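Local coordinates for hypothetical protein (Vibrio cholerae, PDB 1XPJ) that is of unknown function but carries a haloacid dehalogenase-like hydrolase fold and is probably linked to capsular polysaccharide biosynthesis, at residues V23-D28 against D74-P79; R34-L39 against S105-M110; E71-D74 against P79-E82. All coordinates share one frame; numbering follows the deposited sequence.

Overall arrangement
Three contacts tie helices 27-38, 66-75 and 104-109 to one another and to the connections beside a parallel sheet with strand order 3-6, 42-47, 82-85, as expected of a haloacid dehalogenase-like core. Contacts 1 and 3 lie close together, their centres about 9 Å apart, and share the end of helix 66-75 and the turn after it. The centre of contact 2 is about 14 Å from that of contact 1 and about 16 Å from that of contact 3. Helix 27-38 serves contacts 1 and 2, whose segments alternate along the chain; contact 3 is nested within the loop closed by contact 2. Arg34 of contact 2 packs on Pro79, which contacts 1 and 3 share.

Contact 1 of 3, residues V23-D28 against D74-P79; sequences VLPRLD and DKHQVP
Pro25 presents its CD and CG methylenes to one face of the His76 imidazole, a CH-pi contact in which Pro25 CD stands 4.3 Å from the ring centroid and 27° off the ring normal. Pro25 CG makes the closest touch, 3.6 Å from His76 ND1, and also lies 3.7 Å from His76 CE1, so the proline methylenes sit over the ND1-CE1 side of the ring. The imidazole reaches them with His76 CG beside its own backbone N (chi1 -65°), and the two side chains cross at about a right angle. The side toward Val23 is looser: Val23 O is 4.1 Å from His76 NE2, and this carbonyl instead accepts a hydrogen bond from Trp72 NE1. Pro25 and His76 both keep part of their surface open to solvent, whereas Val23 is buried. After His76 a Schellman motif ends the helix: Val78 N bonds to Leu73 O and Gln77 N to Asp74 O, the latter at 3.2 Å, with Gln77 at positive phi as the C-prime residue. The contact thus joins the loop entering helix 27-38 to the end of helix 66-75, with Pro25 also touching Ile30 and Trp72 of these two helices.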
loop_
_atom_site.group_PDB
_atom_site.type_symbol
_atom_site.label_atom_id
_atom_site.label_comp_id
_atom_site.label_asym_id
_atom_site.label_seq_id
_atom_site.Cartn_x
_atom_site.Cartn_y
_atom_site.Cartn_z
ATOM N N VAL A 23 4.439 -25.881 -7.924
ATOM C CA VAL A 23 3.734 -25.652 -9.214
ATOM C C VAL A 23 4.690 -25.597 -10.469
ATOM O O VAL A 23 5.846 -25.205 -10.442
ATOM C CB VAL A 23 2.857 -24.404 -8.974
ATOM C CG1 VAL A 23 3.627 -23.128 -9.190
ATOM C CG2 VAL A 23 1.627 -24.405 -9.851
ATOM N N LEU A 24 4.199 -26.127 -11.628
ATOM C CA LEU A 24 5.022 -26.153 -12.828
ATOM C C LEU A 24 5.099 -24.761 -13.501
ATOM O O LEU A 24 4.158 -24.010 -13.481
ATOM C CB LEU A 24 4.417 -27.115 -13.831
ATOM C CG LEU A 24 4.445 -28.592 -13.421
ATOM C CD1 LEU A 24 3.745 -29.527 -14.418
ATOM C CD2 LEU A 24 5.872 -29.130 -13.279
ATOM N N PRO A 25 6.365 -24.557 -13.901
ATOM C CA PRO A 25 6.729 -23.374 -14.711
ATOM C C PRO A 25 6.187 -23.393 -16.169
ATOM O O PRO A 25 6.185 -24.416 -16.831
ATOM C CB PRO A 25 8.248 -23.298 -14.729
ATOM C CG PRO A 25 8.730 -24.729 -14.475
ATOM C CD PRO A 25 7.558 -25.369 -13.691
ATOM N N ARG A 26 5.755 -22.193 -16.627
ATOM C CA ARG A 26 5.580 -21.840 -18.031
ATOM C C ARG A 26 6.885 -21.341 -18.607
ATOM O O ARG A 26 7.255 -20.197 -18.435
ATOM C CB ARG A 26 4.498 -20.760 -18.175
ATOM C CG ARG A 26 3.109 -21.231 -17.932
ATOM C CD ARG A 26 2.065 -20.226 -18.434
ATOM N NE ARG A 26 2.001 -20.236 -19.898
ATOM C CZ ARG A 26 1.014 -19.527 -20.476
ATOM N NH1 ARG A 26 0.145 -18.866 -19.729
ATOM N NH2 ARG A 26 0.940 -19.465 -21.808
ATOM N N LEU A 27 7.606 -22.319 -19.152
ATOM C CA LEU A 27 8.983 -22.131 -19.628
ATOM C C LEU A 27 9.153 -21.144 -20.789
ATOM O O LEU A 27 10.118 -20.377 -20.823
ATOM C CB LEU A 27 9.621 -23.476 -19.995
ATOM C CG LEU A 27 9.861 -24.505 -18.883
ATOM C CD1 LEU A 27 10.150 -25.887 -19.505
ATOM C CD2 LEU A 27 10.971 -24.087 -17.894
ATOM N N ASP A 28 8.233 -21.172 -21.746
ATOM C CA ASP A 28 8.283 -20.215 -22.852
ATOM C C ASP A 28 8.129 -18.763 -22.352
ATOM O O ASP A 28 8.852 -17.869 -22.800
ATOM C CB ASP A 28 7.251 -20.561 -23.936
ATOM C CG ASP A 28 5.819 -20.638 -23.401
ATOM O OD1 ASP A 28 5.610 -20.646 -22.170
ATOM O OD2 ASP A 28 4.823 -20.697 -24.145
ATOM N N ASP A 74 13.544 -18.219 -7.599
ATOM C CA ASP A 74 14.957 -18.658 -7.601
ATOM C C ASP A 74 15.191 -20.057 -8.175
ATOM O O ASP A 74 16.115 -20.269 -8.976
ATOM C CB ASP A 74 15.558 -18.590 -6.192
ATOM C CG ASP A 74 15.627 -17.169 -5.652
ATOM O OD1 ASP A 74 15.539 -16.218 -6.458
ATOM O OD2 ASP A 74 15.770 -16.905 -4.439
ATOM N N LYS A 75 14.364 -21.008 -7.742
ATOM C CA LYS A 75 14.425 -22.396 -8.199
ATOM C C LYS A 75 14.353 -22.470 -9.726
ATOM O O LYS A 75 15.092 -23.228 -10.359
ATOM C CB LYS A 75 13.277 -23.193 -7.568
ATOM C CG LYS A 75 13.554 -24.685 -7.455
ATOM C CD LYS A 75 12.575 -25.495 -8.288
ATOM C CE LYS A 75 11.790 -26.484 -7.425
ATOM N NZ LYS A 75 12.042 -27.895 -7.831
ATOM N N HIS A 76 13.480 -21.651 -10.307
ATOM C CA HIS A 76 13.201 -21.719 -11.731
ATOM C C HIS A 76 13.931 -20.678 -12.573
ATOM O O HIS A 76 13.657 -20.536 -13.766
ATOM C CB HIS A 76 11.690 -21.694 -11.947
ATOM C CG HIS A 76 11.011 -22.906 -11.395
ATOM N ND1 HIS A 76 11.223 -24.170 -11.903
ATOM C CD2 HIS A 76 10.167 -23.060 -10.346
ATOM C CE1 HIS A 76 10.522 -25.047 -11.206
ATOM N NE2 HIS A 76 9.876 -24.401 -10.252
ATOM N N GLN A 77 14.887 -19.984 -11.951
ATOM C CA GLN A 77 15.756 -19.028 -12.643
ATOM C C GLN A 77 14.924 -17.950 -13.339
ATOM O O GLN A 77 15.158 -17.615 -14.504
ATOM C CB GLN A 77 16.694 -19.740 -13.650
ATOM C CG GLN A 77 17.337 -21.034 -13.123
ATOM C CD GLN A 77 18.766 -20.836 -12.649
ATOM O OE1 GLN A 77 19.694 -21.450 -13.183
ATOM N NE2 GLN A 77 18.948 -19.982 -11.646
ATOM N N VAL A 78 13.925 -17.430 -12.628
ATOM C CA VAL A 78 13.105 -16.346 -13.147
ATOM C C VAL A 78 13.788 -15.044 -12.749
ATOM O O VAL A 78 14.043 -14.818 -11.563
ATOM C CB VAL A 78 11.681 -16.392 -12.592
ATOM C CG1 VAL A 78 10.755 -15.391 -13.336
ATOM C CG2 VAL A 78 11.137 -17.802 -12.656
ATOM N N PRO A 79 14.131 -14.205 -13.731
ATOM C CA PRO A 79 14.756 -12.916 -13.424
ATOM C C PRO A 79 13.683 -12.001 -12.843
ATOM O O PRO A 79 12.510 -12.062 -13.267
ATOM C CB PRO A 79 15.251 -12.420 -14.792
ATOM C CG PRO A 79 14.412 -13.129 -15.813
ATOM C CD PRO A 79 13.928 -14.399 -15.182
#

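Contact 2 of 3, residues R34-L39 against S105-M110; sequences REYHQL and SEFASM
Phe107 sets its CE1 corner over one face of the Tyr36 ring, toward the rim, with CZ alongside. Closest is Phe107 CE1, 3.5 Å from Tyr36 CE1; Phe107 CZ lies 3.8 Å from Tyr36 CD1. With centroids 5.0 Å apart and planes inclined at 42°, the pair is an oblique aromatic contact, and the side chains slide past each other in opposite directions. Phe107 CG is anti to the backbone N (chi1 174°), which brings its ring end toward helix 27-38, whereas Tyr36 CG lies anti to its carbonyl carbon (chi1 -83°). Tyr36 OH is buried and has no hydrogen-bonding partner in the model; across the contact Met110 O approaches it only to 4.3 Å. In the next shell, Phe41 meets the tyrosine ring edge-to-face, Leu33 packs on Phe107, and Gln32 NE2 bonds to Phe107 O, linking helix 27-38 to helix 104-109. Farther out, Ser109 OG donates to Ser105 O at 2.9 Å within helix 104-109. Phe95 and Ile97 of the second subunit pack on Tyr36 and Phe107 respectively. The aromatic pair therefore fills the junction of helices 27-38 and 104-109, against Leu4 of strand 3-6, with Leu112 and Ile115 of helix 112-120 touching Tyr36.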
loop_
_atom_site.group_PDB
_atom_site.type_symbol
_atom_site.label_atom_id
_atom_site.label_comp_id
_atom_site.label_asym_id
_atom_site.label_seq_id
_atom_site.Cartn_x
_atom_site.Cartn_y
_atom_site.Cartn_z
ATOM N N ARG A 34 13.576 -13.390 -19.861
ATOM C CA ARG A 34 15.044 -13.310 -19.960
ATOM C C ARG A 34 15.515 -12.436 -21.144
ATOM O O ARG A 34 16.470 -11.653 -21.018
ATOM C CB ARG A 34 15.650 -14.714 -20.080
ATOM C CG ARG A 34 15.588 -15.555 -18.813
ATOM C CD ARG A 34 16.700 -16.589 -18.704
ATOM N NE ARG A 34 16.461 -17.531 -17.613
ATOM C CZ ARG A 34 15.901 -18.729 -17.756
ATOM N NH1 ARG A 34 15.513 -19.159 -18.951
ATOM N NH2 ARG A 34 15.723 -19.504 -16.697
ATOM N N GLU A 35 14.849 -12.580 -22.290
ATOM C CA GLU A 35 15.195 -11.813 -23.486
ATOM C C GLU A 35 14.904 -10.326 -23.286
ATOM O O GLU A 35 15.692 -9.479 -23.711
ATOM C CB GLU A 35 14.445 -12.329 -24.716
ATOM C CG GLU A 35 14.800 -13.756 -25.091
ATOM C CD GLU A 35 15.375 -13.877 -26.490
ATOM O OE1 GLU A 35 15.025 -14.861 -27.183
ATOM O OE2 GLU A 35 16.179 -13.003 -26.899
ATOM N N TYR A 36 13.775 -10.020 -22.644
ATOM C CA TYR A 36 13.430 -8.641 -22.317
ATOM C C TYR A 36 14.367 -8.029 -21.272
ATOM O O TYR A 36 14.727 -6.852 -21.380
ATOM C CB TYR A 36 11.967 -8.512 -21.874
ATOM C CG TYR A 36 11.000 -8.421 -23.034
ATOM C CD1 TYR A 36 10.656 -9.565 -23.776
ATOM C CD2 TYR A 36 10.417 -7.204 -23.389
ATOM C CE1 TYR A 36 9.780 -9.497 -24.833
ATOM C CE2 TYR A 36 9.524 -7.131 -24.457
ATOM C CZ TYR A 36 9.212 -8.286 -25.168
ATOM O OH TYR A 36 8.342 -8.234 -26.214
ATOM N N HIS A 37 14.773 -8.818 -20.279
ATOM C CA HIS A 37 15.801 -8.367 -19.343
ATOM C C HIS A 37 17.097 -7.984 -20.097
ATOM O O HIS A 37 17.743 -6.991 -19.767
ATOM C CB HIS A 37 16.057 -9.416 -18.250
ATOM C CG HIS A 37 17.000 -8.962 -17.171
ATOM N ND1 HIS A 37 16.570 -8.575 -15.916
ATOM C CD2 HIS A 37 18.353 -8.848 -17.158
ATOM C CE1 HIS A 37 17.619 -8.241 -15.180
ATOM N NE2 HIS A 37 18.711 -8.389 -15.913
ATOM N N GLN A 38 17.442 -8.750 -21.131
ATOM C CA GLN A 38 18.607 -8.445 -21.969
ATOM C C GLN A 38 18.471 -7.112 -22.704
ATOM O O GLN A 38 19.474 -6.438 -22.975
ATOM C CB GLN A 38 18.851 -9.560 -22.988
ATOM C CG GLN A 38 19.966 -10.521 -22.597
ATOM C CD GLN A 38 20.802 -10.996 -23.781
ATOM O OE1 GLN A 38 21.850 -11.605 -23.585
ATOM N NE2 GLN A 38 20.340 -10.728 -25.001
ATOM N N LEU A 39 17.235 -6.745 -23.027
ATOM C CA LEU A 39 16.943 -5.479 -23.690
ATOM C C LEU A 39 16.926 -4.269 -22.740
ATOM O O LEU A 39 16.665 -3.145 -23.168
ATOM C CB LEU A 39 15.603 -5.564 -24.436
ATOM C CG LEU A 39 15.614 -5.634 -25.974
ATOM C CD1 LEU A 39 16.957 -6.055 -26.575
ATOM C CD2 LEU A 39 14.503 -6.551 -26.465
ATOM N N SER A 105 0.271 -15.713 -23.512
ATOM C CA SER A 105 0.430 -16.362 -24.821
ATOM C C SER A 105 0.805 -15.359 -25.904
ATOM O O SER A 105 1.574 -15.687 -26.791
ATOM C CB SER A 105 -0.824 -17.147 -25.249
ATOM O OG SER A 105 -1.923 -16.263 -25.456
ATOM N N GLU A 106 0.271 -14.147 -25.839
ATOM C CA GLU A 106 0.694 -13.103 -26.774
ATOM C C GLU A 106 2.155 -12.696 -26.535
ATOM O O GLU A 106 2.905 -12.511 -27.484
ATOM C CB GLU A 106 -0.205 -11.870 -26.676
ATOM C CG GLU A 106 -1.671 -12.139 -26.988
ATOM C CD GLU A 106 -2.558 -10.930 -26.746
ATOM O OE1 GLU A 106 -2.559 -10.405 -25.603
ATOM O OE2 GLU A 106 -3.254 -10.514 -27.704
ATOM N N PHE A 107 2.545 -12.564 -25.268
ATOM C CA PHE A 107 3.891 -12.156 -24.877
ATOM C C PHE A 107 4.954 -13.151 -25.335
ATOM O O PHE A 107 6.077 -12.767 -25.667
ATOM C CB PHE A 107 3.956 -12.011 -23.347
ATOM C CG PHE A 107 5.347 -11.738 -22.794
ATOM C CD1 PHE A 107 6.008 -10.540 -23.070
ATOM C CD2 PHE A 107 5.979 -12.675 -21.968
ATOM C CE1 PHE A 107 7.295 -10.273 -22.534
ATOM C CE2 PHE A 107 7.259 -12.414 -21.422
ATOM C CZ PHE A 107 7.917 -11.214 -21.710
ATOM N N ALA A 108 4.589 -14.427 -25.310
ATOM C CA ALA A 108 5.499 -15.514 -25.653
ATOM C C ALA A 108 5.719 -15.613 -27.155
ATOM O O ALA A 108 6.791 -16.023 -27.591
ATOM C CB ALA A 108 4.968 -16.846 -25.113
ATOM N N SER A 109 4.710 -15.237 -27.937
ATOM C CA SER A 109 4.725 -15.495 -29.373
ATOM C C SER A 109 4.968 -14.263 -30.257
ATOM O O SER A 109 5.115 -14.392 -31.468
ATOM C CB SER A 109 3.422 -16.178 -29.785
ATOM O OG SER A 109 2.337 -15.286 -29.607
ATOM N N MET A 110 5.011 -13.075 -29.658
ATOM C CA MET A 110 5.222 -11.846 -30.423
ATOM C C MET A 110 6.518 -11.157 -30.021
ATOM O O MET A 110 6.929 -11.254 -28.865
ATOM C CB MET A 110 4.075 -10.856 -30.222
ATOM C CG MET A 110 2.689 -11.329 -30.672
ATOM S SD MET A 110 1.438 -10.185 -30.070
ATOM C CE MET A 110 -0.015 -11.201 -30.319
#

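Contact 3 of 3, residues E71-D74 against P79-E82; sequences EWLD and PYDE
Leu73 and Asp74 receive the Tyr80 ring where helix 66-75 hands over to strand 82-85, a helix-to-strand connection of the haloacid dehalogenase-like alpha/beta fold. Earlier on the helix, Trp72 packs on Thr13. Leu73 then supplies the apolar side of the contact: its CB lies 3.8 Å from Tyr80 CE2 and 4.0 Å from Tyr80 CD2, while Leu73 CD1 stands 4.2 Å above the plane of the ring, toward its rim. Asp74 adds the polar end: the Asp74 and Tyr80 side chains cross at about a right angle, yet the carboxylate and ring planes are only 24° apart, with Asp74 OD1 at the ring's edge. Tyr80 CG sits between its backbone N and carbonyl carbon (chi1 63°), and from there the ring points back at the helix. Leu73 CD1 lies over one face and Asp74 OD1 at the edge, so the ring is held from two directions. Outside the two segments Tyr80 touches Ile45 of strand 42-47 and Ile63 of the third subunit, so it also lies at a subunit interface. Tyr80 OH donates to Asp74 OD1 at 2.9 Å, on the syn side and 21° out of the carboxylate plane.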
loop_
_atom_site.group_PDB
_atom_site.type_symbol
_atom_site.label_atom_id
_atom_site.label_comp_id
_atom_site.label_asym_id
_atom_site.label_seq_id
_atom_site.Cartn_x
_atom_site.Cartn_y
_atom_site.Cartn_z
ATOM N N GLU A 71 11.549 -18.231 -3.200
ATOM C CA GLU A 71 12.099 -19.577 -3.337
ATOM C C GLU A 71 11.769 -20.180 -4.712
ATOM O O GLU A 71 12.608 -20.679 -5.367
ATOM C CB GLU A 71 11.583 -20.475 -2.195
ATOM C CG GLU A 71 12.161 -21.889 -2.256
ATOM C CD GLU A 71 11.490 -22.833 -1.276
ATOM O OE1 GLU A 71 10.333 -23.238 -1.533
ATOM O OE2 GLU A 71 12.131 -23.170 -0.256
ATOM N N TRP A 72 10.501 -20.094 -5.126
ATOM C CA TRP A 72 10.064 -20.634 -6.405
ATOM C C TRP A 72 10.694 -19.908 -7.595
ATOM O O TRP A 72 11.164 -20.543 -8.546
ATOM C CB TRP A 72 8.538 -20.614 -6.503
ATOM C CG TRP A 72 7.994 -21.344 -7.683
ATOM C CD1 TRP A 72 7.595 -22.658 -7.729
ATOM C CD2 TRP A 72 7.790 -20.819 -9.005
ATOM N NE1 TRP A 72 7.142 -22.974 -8.988
ATOM C CE2 TRP A 72 7.251 -21.866 -9.795
ATOM C CE3 TRP A 72 7.988 -19.558 -9.605
ATOM C CZ2 TRP A 72 6.911 -21.690 -11.153
ATOM C CZ3 TRP A 72 7.650 -19.387 -10.952
ATOM C CH2 TRP A 72 7.118 -20.449 -11.710
ATOM N N LEU A 73 10.708 -18.582 -7.534
ATOM C CA LEU A 73 11.343 -17.775 -8.569
ATOM C C LEU A 73 12.817 -18.153 -8.719
ATOM O O LEU A 73 13.268 -18.418 -9.838
ATOM C CB LEU A 73 11.146 -16.260 -8.310
ATOM C CG LEU A 73 9.704 -15.727 -8.419
ATOM C CD1 LEU A 73 9.551 -14.415 -7.696
ATOM C CD2 LEU A 73 9.268 -15.548 -9.859
ATOM N N ASP A 74 13.544 -18.219 -7.599
ATOM C CA ASP A 74 14.957 -18.658 -7.601
ATOM C C ASP A 74 15.191 -20.057 -8.175
ATOM O O ASP A 74 16.115 -20.269 -8.976
ATOM C CB ASP A 74 15.558 -18.590 -6.192
ATOM C CG ASP A 74 15.627 -17.169 -5.652
ATOM O OD1 ASP A 74 15.539 -16.218 -6.458
ATOM O OD2 ASP A 74 15.770 -16.905 -4.439
ATOM N N PRO A 79 14.131 -14.205 -13.731
ATOM C CA PRO A 79 14.756 -12.916 -13.424
ATOM C C PRO A 79 13.683 -12.001 -12.843
ATOM O O PRO A 79 12.510 -12.062 -13.267
ATOM C CB PRO A 79 15.251 -12.420 -14.792
ATOM C CG PRO A 79 14.412 -13.129 -15.813
ATOM C CD PRO A 79 13.928 -14.399 -15.182
ATOM N N TYR A 80 14.057 -11.208 -11.844
ATOM C CA TYR A 80 13.136 -10.248 -11.242
ATOM C C TYR A 80 13.965 -9.207 -10.522
ATOM O O TYR A 80 14.970 -9.533 -9.904
ATOM C CB TYR A 80 12.117 -10.927 -10.286
ATOM C CG TYR A 80 12.743 -11.610 -9.085
ATOM C CD1 TYR A 80 12.857 -10.946 -7.851
ATOM C CD2 TYR A 80 13.250 -12.913 -9.188
ATOM C CE1 TYR A 80 13.468 -11.580 -6.728
ATOM C CE2 TYR A 80 13.851 -13.556 -8.096
ATOM C CZ TYR A 80 13.961 -12.885 -6.869
ATOM O OH TYR A 80 14.556 -13.529 -5.801
ATOM N N ASP A 81 13.524 -7.955 -10.638
ATOM C CA ASP A 81 14.088 -6.825 -9.912
ATOM C C ASP A 81 13.222 -6.369 -8.752
ATOM O O ASP A 81 13.730 -5.738 -7.838
ATOM C CB ASP A 81 14.290 -5.658 -10.853
ATOM C CG ASP A 81 15.199 -5.999 -11.980
ATOM O OD1 ASP A 81 16.427 -6.039 -11.751
ATOM O OD2 ASP A 81 14.776 -6.253 -13.121
ATOM N N GLU A 82 11.923 -6.672 -8.791
ATOM C CA GLU A 82 11.008 -6.314 -7.703
ATOM C C GLU A 82 9.957 -7.390 -7.514
ATOM O O GLU A 82 9.587 -8.055 -8.475
ATOM C CB GLU A 82 10.272 -5.000 -7.994
ATOM C CG GLU A 82 11.095 -3.723 -7.863
ATOM C CD GLU A 82 10.319 -2.501 -8.323
ATOM O OE1 GLU A 82 9.065 -2.501 -8.193
ATOM O OE2 GLU A 82 10.944 -1.533 -8.800
#